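Local structure of ABC transporter periplasmic-binding protein YTFQ (Escherichia coli, 2VK2) at residues Arg31-Lys36 against Ala258-Lys263; Lys49-Phe54 against Asp60-Ala65; Ser53-Gly58 against Lys77-Ala82; Ile93-Lys96 against Leu100-Thr103. The protein binds alpha- and beta-galactofuranose in the periplasm and serves as the solute-binding component of the YtfQRT-YjfF ABC transporter. All coordinates share one frame; numbering follows the deposited sequence.

Contact 1: residues Arg31-Lys36 against Ala258-Lys263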
# COMPACT_ATOMS: atom_id res chain seq x y z
N ARG A 31 -9.49 6.92 -21.81
CA ARG A 31 -10.49 7.95 -21.55
C ARG A 31 -10.22 9.25 -22.32
O ARG A 31 -11.02 10.18 -22.25
CB ARG A 31 -10.54 8.27 -20.05
CG ARG A 31 -11.01 7.14 -19.18
CD ARG A 31 -10.65 7.39 -17.72
NE ARG A 31 -10.93 6.23 -16.88
CZ ARG A 31 -12.07 6.02 -16.23
NH1 ARG A 31 -13.07 6.89 -16.28
NH2 ARG A 31 -12.22 4.91 -15.50
N GLY A 32 -9.10 9.31 -23.04
CA GLY A 32 -8.72 10.52 -23.77
C GLY A 32 -8.26 11.65 -22.86
O GLY A 32 -8.34 12.83 -23.23
N ILE A 33 -7.77 11.30 -21.68
CA ILE A 33 -7.32 12.27 -20.68
C ILE A 33 -5.80 12.38 -20.76
O ILE A 33 -5.10 11.37 -20.85
CB ILE A 33 -7.76 11.84 -19.27
CG1 ILE A 33 -9.29 11.91 -19.15
CG2 ILE A 33 -7.10 12.72 -18.20
CD1 ILE A 33 -9.84 11.28 -17.89
N THR A 34 -5.31 13.62 -20.75
CA THR A 34 -3.87 13.88 -20.71
C THR A 34 -3.41 13.79 -19.26
O THR A 34 -3.87 14.56 -18.41
CB THR A 34 -3.55 15.28 -21.27
OG1 THR A 34 -4.02 15.36 -22.63
CG2 THR A 34 -2.06 15.55 -21.24
N LEU A 35 -2.52 12.85 -18.97
CA LEU A 35 -2.05 12.63 -17.61
C LEU A 35 -0.58 12.99 -17.50
O LEU A 35 0.26 12.45 -18.22
CB LEU A 35 -2.25 11.17 -17.22
CG LEU A 35 -1.86 10.80 -15.78
CD1 LEU A 35 -2.75 11.51 -14.77
CD2 LEU A 35 -1.93 9.29 -15.59
N LYS A 36 -0.28 13.92 -16.59
CA LYS A 36 1.09 14.28 -16.27
C LYS A 36 1.42 13.68 -14.91
O LYS A 36 0.70 13.93 -13.94
CB LYS A 36 1.24 15.79 -16.20
CG LYS A 36 0.68 16.52 -17.41
CD LYS A 36 0.97 18.01 -17.35
CE LYS A 36 2.44 18.30 -17.57
NZ LYS A 36 2.70 19.72 -17.86
N ALA A 258 -15.00 9.64 -11.03
CA ALA A 258 -15.52 10.74 -10.22
C ALA A 258 -15.26 12.10 -10.88
O ALA A 258 -16.14 12.96 -10.89
CB ALA A 258 -14.92 10.71 -8.82
N LEU A 259 -14.06 12.27 -11.42
CA LEU A 259 -13.69 13.52 -12.09
C LEU A 259 -14.58 13.79 -13.30
O LEU A 259 -15.09 14.90 -13.47
CB LEU A 259 -12.22 13.48 -12.54
CG LEU A 259 -11.73 14.66 -13.39
CD1 LEU A 259 -11.90 15.98 -12.64
CD2 LEU A 259 -10.28 14.45 -13.79
N GLU A 260 -14.76 12.78 -14.15
CA GLU A 260 -15.59 12.91 -15.35
C GLU A 260 -17.02 13.30 -15.01
O GLU A 260 -17.60 14.17 -15.66
CB GLU A 260 -15.59 11.61 -16.15
CG GLU A 260 -14.29 11.32 -16.87
CD GLU A 260 -14.24 9.92 -17.45
OE1 GLU A 260 -15.24 9.17 -17.32
OE2 GLU A 260 -13.20 9.55 -18.03
N LYS A 261 -17.59 12.65 -13.99
CA LYS A 261 -18.95 12.96 -13.54
C LYS A 261 -19.04 14.38 -13.01
O LYS A 261 -19.99 15.10 -13.30
CB LYS A 261 -19.40 11.97 -12.46
CG LYS A 261 -19.73 10.59 -12.98
CD LYS A 261 -20.19 9.67 -11.86
N TYR A 262 -18.03 14.79 -12.24
CA TYR A 262 -17.99 16.14 -11.67
C TYR A 262 -17.88 17.22 -12.75
O TYR A 262 -18.61 18.21 -12.71
CB TYR A 262 -16.82 16.25 -10.69
CG TYR A 262 -16.65 17.62 -10.08
CD1 TYR A 262 -17.63 18.15 -9.24
CD2 TYR A 262 -15.52 18.39 -10.32
CE1 TYR A 262 -17.49 19.41 -8.67
CE2 TYR A 262 -15.36 19.65 -9.76
CZ TYR A 262 -16.35 20.15 -8.94
OH TYR A 262 -16.20 21.40 -8.37
N LYS A 263 -16.98 17.02 -13.71
CA LYS A 263 -16.80 17.99 -14.79
C LYS A 263 -18.01 18.06 -15.73
O LYS A 263 -18.28 19.11 -16.32
CB LYS A 263 -15.54 17.67 -15.60
CG LYS A 263 -14.23 17.83 -14.83
CD LYS A 263 -13.87 19.29 -14.60
CE LYS A 263 -12.54 19.42 -13.85
NZ LYS A 263 -12.15 20.84 -13.60
O HOH W 1 -13.59 9.80 -21.27

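Contact 2: residues Lys49-Phe54 against Asp60-Ala65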
# COMPACT_ATOMS: atom_id res chain seq x y z
N LYS A 49 5.82 20.59 -4.15
CA LYS A 49 6.33 21.35 -5.30
C LYS A 49 5.61 20.97 -6.59
O LYS A 49 5.26 21.84 -7.39
CB LYS A 49 7.83 21.14 -5.46
CG LYS A 49 8.67 21.80 -4.39
CD LYS A 49 10.11 21.33 -4.48
CE LYS A 49 11.01 22.05 -3.50
NZ LYS A 49 12.37 21.44 -3.50
N ALA A 50 5.38 19.67 -6.79
CA ALA A 50 4.69 19.20 -7.99
C ALA A 50 3.25 19.70 -8.04
O ALA A 50 2.78 20.15 -9.08
CB ALA A 50 4.72 17.68 -8.06
N VAL A 51 2.55 19.62 -6.91
CA VAL A 51 1.18 20.10 -6.82
C VAL A 51 1.12 21.60 -7.13
O VAL A 51 0.26 22.05 -7.88
CB VAL A 51 0.56 19.80 -5.44
CG1 VAL A 51 -0.80 20.47 -5.29
CG2 VAL A 51 0.44 18.30 -5.24
N ARG A 52 2.05 22.36 -6.56
CA ARG A 52 2.14 23.79 -6.85
C ARG A 52 2.37 24.08 -8.33
O ARG A 52 1.78 25.01 -8.88
CB ARG A 52 3.22 24.46 -6.00
CG ARG A 52 2.77 24.63 -4.58
CD ARG A 52 3.80 25.27 -3.69
NE ARG A 52 3.22 25.47 -2.36
CZ ARG A 52 3.90 25.51 -1.22
NH1 ARG A 52 5.21 25.35 -1.20
NH2 ARG A 52 3.24 25.69 -0.08
N SER A 53 3.21 23.27 -8.97
CA SER A 53 3.43 23.40 -10.41
C SER A 53 2.15 23.12 -11.19
O SER A 53 1.81 23.85 -12.12
CB SER A 53 4.55 22.48 -10.88
OG SER A 53 4.77 22.61 -12.27
N PHE A 54 1.44 22.05 -10.83
CA PHE A 54 0.18 21.72 -11.50
C PHE A 54 -0.85 22.85 -11.35
O PHE A 54 -1.57 23.16 -12.29
CB PHE A 54 -0.42 20.42 -10.95
CG PHE A 54 0.38 19.18 -11.29
CD1 PHE A 54 1.01 19.01 -12.52
CD2 PHE A 54 0.48 18.14 -10.36
CE1 PHE A 54 1.73 17.86 -12.81
CE2 PHE A 54 1.19 16.99 -10.65
CZ PHE A 54 1.82 16.85 -11.87
N ASP A 60 -6.77 20.60 -15.05
CA ASP A 60 -8.19 20.49 -14.71
C ASP A 60 -8.43 19.80 -13.38
O ASP A 60 -9.46 20.03 -12.74
CB ASP A 60 -8.94 19.73 -15.81
CG ASP A 60 -8.90 20.45 -17.13
OD1 ASP A 60 -9.60 21.47 -17.26
OD2 ASP A 60 -8.15 20.01 -18.02
N ALA A 61 -7.51 18.95 -12.97
CA ALA A 61 -7.64 18.23 -11.72
C ALA A 61 -6.27 17.77 -11.27
O ALA A 61 -5.37 17.62 -12.09
CB ALA A 61 -8.57 17.04 -11.88
N ILE A 62 -6.13 17.58 -9.97
CA ILE A 62 -4.89 17.08 -9.39
C ILE A 62 -5.18 15.80 -8.62
O ILE A 62 -6.11 15.75 -7.83
CB ILE A 62 -4.23 18.14 -8.48
CG1 ILE A 62 -3.74 19.31 -9.34
CG2 ILE A 62 -3.06 17.54 -7.69
CD1 ILE A 62 -3.39 20.56 -8.56
N PHE A 63 -4.39 14.76 -8.89
CA PHE A 63 -4.43 13.52 -8.14
C PHE A 63 -3.18 13.51 -7.27
O PHE A 63 -2.10 13.86 -7.74
CB PHE A 63 -4.38 12.30 -9.07
CG PHE A 63 -5.65 12.04 -9.87
CD1 PHE A 63 -6.74 12.91 -9.87
CD2 PHE A 63 -5.72 10.90 -10.66
CE1 PHE A 63 -7.87 12.63 -10.63
CE2 PHE A 63 -6.84 10.62 -11.42
CZ PHE A 63 -7.91 11.48 -11.40
N ILE A 64 -3.31 13.11 -6.01
CA ILE A 64 -2.16 13.00 -5.12
C ILE A 64 -2.23 11.66 -4.41
O ILE A 64 -3.28 11.31 -3.88
CB ILE A 64 -2.15 14.09 -4.03
CG1 ILE A 64 -2.20 15.50 -4.64
CG2 ILE A 64 -0.91 13.95 -3.14
CD1 ILE A 64 -2.48 16.58 -3.60
N ALA A 65 -1.12 10.92 -4.42
CA ALA A 65 -0.94 9.79 -3.51
C ALA A 65 -0.09 10.33 -2.36
O ALA A 65 1.12 10.45 -2.51
CB ALA A 65 -0.25 8.64 -4.22

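Contact 3: residues Ser53-Gly58 against Lys77-Ala82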
# COMPACT_ATOMS: atom_id res chain seq x y z
N SER A 53 3.21 23.27 -8.97
CA SER A 53 3.43 23.40 -10.41
C SER A 53 2.15 23.12 -11.19
O SER A 53 1.81 23.85 -12.12
CB SER A 53 4.55 22.48 -10.88
OG SER A 53 4.77 22.61 -12.27
N PHE A 54 1.44 22.05 -10.83
CA PHE A 54 0.18 21.72 -11.50
C PHE A 54 -0.85 22.85 -11.35
O PHE A 54 -1.57 23.16 -12.29
CB PHE A 54 -0.42 20.42 -10.95
CG PHE A 54 0.38 19.18 -11.29
CD1 PHE A 54 1.01 19.01 -12.52
CD2 PHE A 54 0.48 18.14 -10.36
CE1 PHE A 54 1.73 17.86 -12.81
CE2 PHE A 54 1.19 16.99 -10.65
CZ PHE A 54 1.82 16.85 -11.87
N VAL A 55 -0.91 23.45 -10.16
CA VAL A 55 -1.80 24.59 -9.93
C VAL A 55 -1.42 25.76 -10.83
O VAL A 55 -2.28 26.34 -11.50
CB VAL A 55 -1.79 25.04 -8.45
CG1 VAL A 55 -2.52 26.37 -8.28
CG2 VAL A 55 -2.41 23.97 -7.57
N ALA A 56 -0.13 26.09 -10.87
CA ALA A 56 0.36 27.19 -11.71
C ALA A 56 0.05 26.96 -13.18
O ALA A 56 -0.32 27.89 -13.90
CB ALA A 56 1.86 27.37 -11.50
N GLN A 57 0.19 25.71 -13.64
CA GLN A 57 -0.10 25.35 -15.03
C GLN A 57 -1.58 25.43 -15.38
O GLN A 57 -1.92 25.60 -16.55
CB GLN A 57 0.40 23.94 -15.32
CG GLN A 57 1.90 23.80 -15.33
CD GLN A 57 2.33 22.37 -15.50
OE1 GLN A 57 1.99 21.73 -16.49
NE2 GLN A 57 3.06 21.84 -14.52
N GLY A 58 -2.45 25.28 -14.40
CA GLY A 58 -3.89 25.31 -14.64
C GLY A 58 -4.44 24.00 -15.19
O GLY A 58 -5.29 24.00 -16.07
N LYS A 77 -5.11 24.20 0.27
CA LYS A 77 -5.77 25.51 0.24
C LYS A 77 -5.43 26.26 -1.04
O LYS A 77 -6.30 26.91 -1.62
CB LYS A 77 -5.37 26.34 1.47
CG LYS A 77 -6.04 25.87 2.74
CD LYS A 77 -5.40 26.49 3.97
CE LYS A 77 -6.05 25.96 5.23
NZ LYS A 77 -5.47 26.58 6.44
N GLU A 78 -4.19 26.14 -1.50
CA GLU A 78 -3.78 26.76 -2.76
C GLU A 78 -4.55 26.18 -3.95
O GLU A 78 -5.03 26.92 -4.81
CB GLU A 78 -2.27 26.62 -2.97
CG GLU A 78 -1.45 27.42 -1.96
CD GLU A 78 0.03 27.08 -1.99
OE1 GLU A 78 0.52 26.61 -3.03
OE2 GLU A 78 0.70 27.30 -0.96
N ALA A 79 -4.67 24.85 -4.01
CA ALA A 79 -5.43 24.21 -5.08
C ALA A 79 -6.91 24.59 -5.02
O ALA A 79 -7.54 24.82 -6.05
CB ALA A 79 -5.28 22.69 -5.01
N LYS A 80 -7.47 24.66 -3.81
CA LYS A 80 -8.87 25.04 -3.65
C LYS A 80 -9.12 26.48 -4.08
O LYS A 80 -10.11 26.75 -4.76
CB LYS A 80 -9.33 24.83 -2.21
CG LYS A 80 -10.81 25.10 -2.03
CD LYS A 80 -11.38 24.38 -0.83
CE LYS A 80 -12.86 24.68 -0.69
NZ LYS A 80 -13.44 24.03 0.51
N ASP A 81 -8.22 27.38 -3.71
CA ASP A 81 -8.31 28.78 -4.14
C ASP A 81 -8.22 28.91 -5.67
O ASP A 81 -8.84 29.80 -6.26
CB ASP A 81 -7.23 29.64 -3.48
CG ASP A 81 -7.50 29.89 -2.00
OD1 ASP A 81 -8.64 29.65 -1.53
OD2 ASP A 81 -6.57 30.33 -1.29
N ALA A 82 -7.47 28.01 -6.30
CA ALA A 82 -7.37 27.96 -7.76
C ALA A 82 -8.55 27.23 -8.41
O ALA A 82 -8.62 27.15 -9.64
CB ALA A 82 -6.06 27.29 -8.17

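Contact 4: residues Ile93-Lys96 against Leu100-Thr103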
# COMPACT_ATOMS: atom_id res chain seq x y z
N ILE A 93 -5.11 11.47 4.13
CA ILE A 93 -4.54 12.58 4.88
C ILE A 93 -5.38 12.84 6.13
O ILE A 93 -6.55 12.45 6.20
CB ILE A 93 -4.40 13.87 4.03
CG1 ILE A 93 -5.77 14.43 3.64
CG2 ILE A 93 -3.56 13.58 2.78
CD1 ILE A 93 -5.68 15.73 2.84
N ASP A 94 -4.74 13.49 7.10
CA ASP A 94 -5.39 13.87 8.34
C ASP A 94 -5.55 15.39 8.34
O ASP A 94 -4.62 16.12 8.67
CB ASP A 94 -4.56 13.40 9.54
CG ASP A 94 -5.27 13.59 10.87
OD1 ASP A 94 -6.52 13.68 10.89
OD2 ASP A 94 -4.58 13.64 11.90
N VAL A 95 -6.74 15.84 7.94
CA VAL A 95 -7.07 17.27 7.95
C VAL A 95 -8.43 17.45 8.59
O VAL A 95 -9.30 16.58 8.49
CB VAL A 95 -7.08 17.89 6.54
CG1 VAL A 95 -5.70 17.80 5.90
CG2 VAL A 95 -8.14 17.22 5.66
N LYS A 96 -8.62 18.58 9.27
CA LYS A 96 -9.90 18.91 9.88
C LYS A 96 -10.92 19.28 8.81
O LYS A 96 -12.08 18.89 8.88
CB LYS A 96 -9.74 20.07 10.87
CG LYS A 96 -10.96 20.31 11.76
CD LYS A 96 -11.16 19.19 12.77
N LEU A 100 -11.20 20.12 1.65
CA LEU A 100 -9.93 20.37 0.95
C LEU A 100 -9.62 19.35 -0.15
O LEU A 100 -8.63 19.51 -0.86
CB LEU A 100 -8.77 20.42 1.95
CG LEU A 100 -8.72 21.67 2.84
CD1 LEU A 100 -7.66 21.51 3.91
CD2 LEU A 100 -8.48 22.93 2.02
N TYR A 101 -10.44 18.32 -0.28
CA TYR A 101 -10.28 17.36 -1.38
C TYR A 101 -11.63 16.72 -1.69
O TYR A 101 -12.55 16.77 -0.88
CB TYR A 101 -9.26 16.28 -1.01
CG TYR A 101 -9.66 15.44 0.17
CD1 TYR A 101 -10.37 14.25 -0.01
CD2 TYR A 101 -9.35 15.82 1.47
CE1 TYR A 101 -10.75 13.48 1.05
CE2 TYR A 101 -9.73 15.04 2.55
CZ TYR A 101 -10.44 13.87 2.33
OH TYR A 101 -10.82 13.08 3.38
N MET A 102 -11.73 16.12 -2.88
CA MET A 102 -13.00 15.57 -3.36
C MET A 102 -13.29 14.22 -2.73
O MET A 102 -14.34 14.02 -2.12
CB MET A 102 -12.95 15.42 -4.88
CG MET A 102 -12.78 16.73 -5.62
SD MET A 102 -14.28 17.73 -5.61
CE MET A 102 -15.19 16.93 -6.92
N THR A 103 -12.36 13.28 -2.88
CA THR A 103 -12.51 11.94 -2.34
C THR A 103 -11.15 11.32 -2.15
O THR A 103 -10.15 11.81 -2.68
CB THR A 103 -13.36 11.05 -3.29
OG1 THR A 103 -13.72 9.84 -2.62
CG2 THR A 103 -12.60 10.71 -4.56
O HOH W 2 -7.91 11.29 3.22

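Contact 1: residues Arg31-Lys36 against Ala258-Lys263
R31 and E260 form a salt bridge between the C-terminal end of helix 15-31 and helix 252-265, two helices of the N-terminal Rossmann-like lobe of this periplasmic binding protein. NH1 of R31 donates to OE2 of E260 at 3.2 Å, and the bond is nearly straight (168°). The acceptor lies in the guanidinium plane, at its edge, but the donor comes from above the carboxylate plane, the two planes being 48° apart. E260 is not the only anion here: NH1 of R31 also bridges to D257 one helical turn earlier, and NE to E27, so three carboxylates surround the guanidinium. A lysine in place of R31 would probably be unable to serve E27, D257 and E260 together, leaving at least one carboxylate without its mate.

I33 adds only a van der Waals contact: its CD1 methyl lies 3.8 Å from OE2 of E260, and the side chain packs on F256 and V5. Between R31 and I33, G32 takes a positive phi and ends helix 15-31 in a Schellman motif, from which the chain enters strand 34-39. One water joins the two sides, donating to the carbonyl O of R31 at 2.8 Å and to OE2 of E260 at 3.3 Å.

Contact 2: residues Lys49-Phe54 against Asp60-Ala65
V51 and F54, on one side of helix 44-57, pack against I62 and I64 of strand 61-64, and the side-chain contact is apolar, with no hydrogen bond between the segments. I62 touches both helix residues: its CD1 methyl lies 3.8 Å from CB of F54 and 4.2 Å from CG1 of V51, so that one methyl meets two side chains one helical turn apart. CG1 of I62 is anti to its carbonyl carbon (chi1 -68°) and the chain then runs on extended (chi2 166°), which carries CD1 out to the helix. The same methyl comes within 4.0 Å of the carbonyl O of V51.

V51 divides its two methyls between the isoleucines. While CG1 faces I62, CG2 meets CD1 of I64 at 3.8 Å, the two side chains crossing at about a right angle. F54 touches the strand mainly through CB, and its ring continues to K36 and A38 of strand 34-39, two places along the sheet. F63, between the two isoleucines, points away from the helix and packs with F256 and F87 on the opposite face of the sheet.

The helix and strand axes run antiparallel (169°), 9.5 Å apart. A helix returning across a parallel sheet to feed the next strand is the second half of a beta-alpha-beta crossover, the repeating element of the Rossmann-like lobes of periplasmic binding proteins.

Contact 3: residues Ser53-Gly58 against Lys77-Ala82
V55 meets A79 and A82 where the C-terminal ends of helices 44-57 and 73-81 lie side by side, two neighbouring helices on one face of the parallel sheet in this Rossmann-like lobe. The backbones come close, with the CA atoms of V55 and A79 6.1 Å apart, a spacing that the small alanines permit. V55 forks between them. Its CG1, anti to the backbone N (chi1 170°), reaches the CB methyl of A82 at 3.7 Å, whereas CG2 rests on A79, 3.9 Å from its CA and 4.1 Å from its CB. The one valine thus bridges from the last turn of helix 73-81 to the residue just after it, and its CG1 also lies 4.3 Å from the carbonyl O of E78.

Around this apolar centre, V55 packs on I62 of the sheet beneath, and E78 turns its carboxylate to a salt bridge with R52, which lies one turn before V55. That pair adds a charged tie between the same two helices. Both helices finish here: A82 is the first residue beyond helix 73-81, and G58 ends helix 44-57 with positive phi in a Schellman motif. Q57, in the last turn before G58, folds its amide back along its own helix while OE1 bonds to K36 of strand 34-39. NE2 of Q57 donates to OG of S53 at 2.9 Å, the hydroxyl oxygen lying near the amide plane (12° out of it).

Contact 4: residues Ile93-Lys96 against Leu100-Thr103
I93 and Y101 both hold their first side-chain branch between the backbone N and the carbonyl carbon, the crowded position (chi1 67° for I93 and 63° for Y101), and from there the two side chains run alongside each other, pointing opposite ways. The isoleucine then extends, bringing CD1 to 3.9 Å from CD2 of Y101, with CE2 of the same ring only slightly farther. The methyl approaches the ring obliquely. V95 meets the ring differently: its CG2 lies near the ring plane, at the edge, 4.1 Å from CE2 of Y101. CE2 of the tyrosine is thus approached by a methyl from each of two residues that alternate along the chain, while D94 between them points away.

Both segments belong to the long connection from strand 86-89 to strand 103-106, neighbours in the parallel sheet of the N-terminal Rossmann-like lobe. The contact draws the outgoing and returning arms of that excursion together. I93 lies just beyond the sugar-binding residues D90 and R91, its side chain about 11 Å from the bound beta-D-galactofuranose.

Helix 73-81 lies against the arms as well, with L76 touching both I93 and L100, and E73 touching V95. The Y101 side chain also packs on L88, and its ring makes a cation-pi contact with K271, whose ammonium group in addition bonds to the carbonyl O of Y101. A water accepts from the backbone N of I93 at 2.9 Å and makes a weak hydrogen bond with the hydroxyl OH of Y101 at 3.4 Å.

In the fold
From the N terminus, contact 1 opens at the end of helix 15-31 and closes on helix 252-265, so its wide loop encloses the other three contacts. Within it, contacts 2 and 3 both start from helix 44-57 and share S53 and F54. Contact 2 closes first, on strand 61-64, and contact 3 runs on to helix 73-81; R52 to E78 and I62 to V55 connect them. Contact 4 then follows in series, a short loop between strands 86-89 and 103-106, joined to contact 3 where K77 packs on L100. Helix 252-265 returns to the earlier elements: K263 reaches D60 of contact 2, and Y262 packs on M102 of contact 4.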